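Local coordinates for protein tumor necrosis factor receptor superfamily member 16 (Rattus norvegicus, PDB 4F44) that serves as the low-affinity neurotrophin receptor p75NTR, whose intracellular death domain probably relays signals by binding partner proteins, at residues T24-A29 with E37-F42. Residues are numbered along the deposited sequence; the frame is centred on the assembly and turned at random.
Sequences TWRHLA and EHIDSF
W25 brings the six-membered end of its indole to I39 and F42. CZ3 of W25 lies 3.6 Å from CG2 of I39, and the carbonyl O of I39 meets the ring edge near its plane, 3.6 Å from CH2 of W25. CB of F42 packs obliquely against CZ3 of W25 at 3.9 Å. CG of R26 lies over the centre of one indole face, 3.6 Å above its plane. The R26 chain bends at chi3 (61°), and CG2 of I39 sits over the centre of one guanidinium face, 3.5 Å from CZ of R26. At the guanidinium edge, NH2 of R26 reaches OD1 of D40 at 2.6 Å in a salt bridge; OD1 lies in the guanidinium plane but is met from above its own carboxylate plane, the two planes being 49° apart. An alanine in place of R26 would probably leave the D40 carboxylate without this charged mate and uncover CG2 of I39. The CB of A29 points toward the other helix. The axes of segments 24-29 and 37-42, on helices 24-31 and 36-42 of the helical death domain, run 142° apart, nearly antiparallel, and approach to 10.2 Å; W25, A29 and F42 also touch helix 48-56, and W25 packs on A46 of the second subunit.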
ATOM      1  N   THR A  24      12.904  -1.446   0.170  1.00 38.32           N
ATOM      2  CA  THR A  24      13.146  -2.391   1.251  1.00 36.97           C
ATOM      3  C   THR A  24      12.323  -3.652   1.113  1.00 35.61           C
ATOM      4  O   THR A  24      12.842  -4.737   1.349  1.00 35.79           O
ATOM      5  CB  THR A  24      12.994  -1.758   2.635  1.00 37.27           C
ATOM      6  OG1 THR A  24      13.979  -0.723   2.776  1.00 37.20           O
ATOM      7  CG2 THR A  24      13.234  -2.817   3.714  1.00 37.71           C
ATOM      8  N   TRP A  25      11.079  -3.515   0.648  1.00 33.68           N
ATOM      9  CA  TRP A  25      10.237  -4.676   0.391  1.00 31.87           C
ATOM     10  C   TRP A  25      10.846  -5.605  -0.658  1.00 31.14           C
ATOM     11  O   TRP A  25      10.621  -6.817  -0.619  1.00 31.89           O
ATOM     12  CB  TRP A  25       8.807  -4.273   0.003  1.00 31.30           C
ATOM     13  CG  TRP A  25       8.679  -3.687  -1.387  1.00 30.60           C
ATOM     14  CD1 TRP A  25       8.845  -2.378  -1.734  1.00 28.51           C
ATOM     15  CD2 TRP A  25       8.384  -4.389  -2.603  1.00 26.19           C
ATOM     16  NE1 TRP A  25       8.678  -2.222  -3.088  1.00 26.21           N
ATOM     17  CE2 TRP A  25       8.382  -3.433  -3.646  1.00 26.96           C
ATOM     18  CE3 TRP A  25       8.110  -5.729  -2.912  1.00 27.55           C
ATOM     19  CZ2 TRP A  25       8.134  -3.773  -4.994  1.00 27.41           C
ATOM     20  CZ3 TRP A  25       7.864  -6.077  -4.257  1.00 27.94           C
ATOM     21  CH2 TRP A  25       7.873  -5.095  -5.278  1.00 27.34           C
ATOM     22  N   ARG A  26      11.617  -5.057  -1.590  1.00 30.14           N
ATOM     23  CA  ARG A  26      12.260  -5.898  -2.604  1.00 30.12           C
ATOM     24  C   ARG A  26      13.356  -6.724  -1.962  1.00 29.41           C
ATOM     25  O   ARG A  26      13.475  -7.914  -2.217  1.00 29.74           O
ATOM     26  CB  ARG A  26      12.825  -5.067  -3.759  1.00 30.40           C
ATOM     27  CG  ARG A  26      11.793  -4.169  -4.491  1.00 32.20           C
ATOM     28  CD  ARG A  26      12.394  -3.565  -5.763  1.00 32.57           C
ATOM     29  NE  ARG A  26      12.797  -4.632  -6.684  1.00 36.48           N
ATOM     30  CZ  ARG A  26      12.136  -4.965  -7.800  1.00 37.36           C
ATOM     31  NH1 ARG A  26      11.064  -4.279  -8.201  1.00 33.49           N
ATOM     32  NH2 ARG A  26      12.572  -5.968  -8.540  1.00 36.27           N
ATOM     33  N   HIS A  27      14.125  -6.088  -1.088  1.00 29.58           N
ATOM     34  CA  HIS A  27      15.197  -6.749  -0.377  1.00 29.81           C
ATOM     35  C   HIS A  27      14.609  -7.813   0.503  1.00 29.20           C
ATOM     36  O   HIS A  27      15.090  -8.943   0.521  1.00 29.48           O
ATOM     37  CB  HIS A  27      15.995  -5.734   0.447  1.00 30.27           C
ATOM     38  CG  HIS A  27      16.733  -4.748  -0.399  1.00 33.39           C
ATOM     39  ND1 HIS A  27      17.667  -5.131  -1.339  1.00 36.72           N
ATOM     40  CD2 HIS A  27      16.648  -3.398  -0.480  1.00 36.52           C
ATOM     41  CE1 HIS A  27      18.127  -4.059  -1.960  1.00 38.32           C
ATOM     42  NE2 HIS A  27      17.528  -2.994  -1.453  1.00 36.15           N
ATOM     43  N   LEU A  28      13.539  -7.456   1.204  1.00 28.93           N
ATOM     44  CA  LEU A  28      12.855  -8.394   2.082  1.00 29.19           C
ATOM     45  C   LEU A  28      12.331  -9.602   1.298  1.00 29.29           C
ATOM     46  O   LEU A  28      12.486 -10.751   1.726  1.00 29.32           O
ATOM     47  CB  LEU A  28      11.716  -7.699   2.822  1.00 28.73           C
ATOM     48  CG  LEU A  28      10.852  -8.652   3.643  1.00 28.75           C
ATOM     49  CD1 LEU A  28      11.629  -9.193   4.836  1.00 31.07           C
ATOM     50  CD2 LEU A  28       9.555  -7.979   4.076  1.00 27.95           C
ATOM     51  N   ALA A  29      11.747  -9.340   0.132  1.00 28.96           N
ATOM     52  CA  ALA A  29      11.219 -10.409  -0.708  1.00 28.99           C
ATOM     53  C   ALA A  29      12.310 -11.355  -1.227  1.00 28.61           C
ATOM     54  O   ALA A  29      12.144 -12.578  -1.247  1.00 28.17           O
ATOM     55  CB  ALA A  29      10.413  -9.819  -1.854  1.00 29.65           C
ATOM     56  N   GLU A  37      12.308 -11.618 -10.771  1.00 39.78           N
ATOM     57  CA  GLU A  37      11.178 -11.430 -11.715  1.00 38.79           C
ATOM     58  C   GLU A  37       9.838 -11.595 -11.017  1.00 36.58           C
ATOM     59  O   GLU A  37       8.884 -10.881 -11.313  1.00 36.30           O
ATOM     60  CB  GLU A  37      11.281 -12.374 -12.927  1.00 39.63           C
ATOM     61  CG  GLU A  37      12.391 -12.007 -13.937  1.00 43.76           C
ATOM     62  CD  GLU A  37      13.819 -12.297 -13.427  1.00 48.57           C
ATOM     63  OE1 GLU A  37      14.012 -13.261 -12.633  1.00 49.35           O
ATOM     64  OE2 GLU A  37      14.752 -11.555 -13.840  1.00 50.85           O
ATOM     65  N   HIS A  38       9.781 -12.530 -10.076  1.00 34.74           N
ATOM     66  CA  HIS A  38       8.632 -12.666  -9.197  1.00 32.85           C
ATOM     67  C   HIS A  38       8.416 -11.377  -8.382  1.00 33.77           C
ATOM     68  O   HIS A  38       7.278 -10.952  -8.205  1.00 34.02           O
ATOM     69  CB  HIS A  38       8.811 -13.879  -8.296  1.00 31.74           C
ATOM     70  CG  HIS A  38       7.552 -14.367  -7.642  1.00 28.40           C
ATOM     71  ND1 HIS A  38       7.465 -15.599  -7.036  1.00 25.62           N
ATOM     72  CD2 HIS A  38       6.332 -13.795  -7.495  1.00 26.43           C
ATOM     73  CE1 HIS A  38       6.260 -15.753  -6.520  1.00 23.38           C
ATOM     74  NE2 HIS A  38       5.551 -14.675  -6.789  1.00 21.98           N
ATOM     75  N   ILE A  39       9.497 -10.745  -7.909  1.00 34.73           N
ATOM     76  CA  ILE A  39       9.408  -9.459  -7.211  1.00 34.57           C
ATOM     77  C   ILE A  39       8.815  -8.417  -8.149  1.00 34.72           C
ATOM     78  O   ILE A  39       7.862  -7.702  -7.789  1.00 34.91           O
ATOM     79  CB  ILE A  39      10.790  -8.927  -6.761  1.00 35.09           C
ATOM     80  CG1 ILE A  39      11.538  -9.937  -5.882  1.00 36.69           C
ATOM     81  CG2 ILE A  39      10.641  -7.622  -6.031  1.00 35.89           C
ATOM     82  CD1 ILE A  39      11.556  -9.579  -4.431  1.00 35.67           C
ATOM     83  N   ASP A  40       9.386  -8.331  -9.349  1.00 34.48           N
ATOM     84  CA  ASP A  40       8.912  -7.388 -10.376  1.00 34.62           C
ATOM     85  C   ASP A  40       7.421  -7.483 -10.672  1.00 33.44           C
ATOM     86  O   ASP A  40       6.755  -6.466 -10.874  1.00 34.42           O
ATOM     87  CB  ASP A  40       9.692  -7.586 -11.660  1.00 35.26           C
ATOM     88  CG  ASP A  40      11.088  -7.031 -11.581  1.00 37.97           C
ATOM     89  OD1 ASP A  40      11.312  -6.023 -10.850  1.00 37.31           O
ATOM     90  OD2 ASP A  40      11.958  -7.587 -12.293  1.00 41.56           O
ATOM     91  N   SER A  41       6.891  -8.701 -10.647  1.00 32.25           N
ATOM     92  CA  SER A  41       5.468  -8.931 -10.848  1.00 30.97           C
ATOM     93  C   SER A  41       4.625  -8.152  -9.849  1.00 30.47           C
ATOM     94  O   SER A  41       3.497  -7.753 -10.163  1.00 30.82           O
ATOM     95  CB  SER A  41       5.141 -10.434 -10.760  1.00 31.09           C
ATOM     96  OG  SER A  41       4.747 -10.830  -9.444  1.00 30.34           O
ATOM     97  N   PHE A  42       5.144  -7.963  -8.635  1.00 29.57           N
ATOM     98  CA  PHE A  42       4.374  -7.253  -7.596  1.00 28.19           C
ATOM     99  C   PHE A  42       4.298  -5.724  -7.790  1.00 28.67           C
ATOM    100  O   PHE A  42       3.382  -5.075  -7.274  1.00 28.78           O
ATOM    101  CB  PHE A  42       4.854  -7.621  -6.190  1.00 27.20           C
ATOM    102  CG  PHE A  42       4.407  -8.992  -5.731  1.00 23.96           C
ATOM    103  CD1 PHE A  42       3.094  -9.208  -5.316  1.00 20.71           C
ATOM    104  CD2 PHE A  42       5.297 -10.068  -5.730  1.00 19.70           C
ATOM    105  CE1 PHE A  42       2.686 -10.462  -4.883  1.00 21.04           C
ATOM    106  CE2 PHE A  42       4.898 -11.337  -5.304  1.00 18.57           C
ATOM    107  CZ  PHE A  42       3.590 -11.546  -4.889  1.00 18.05           C
TER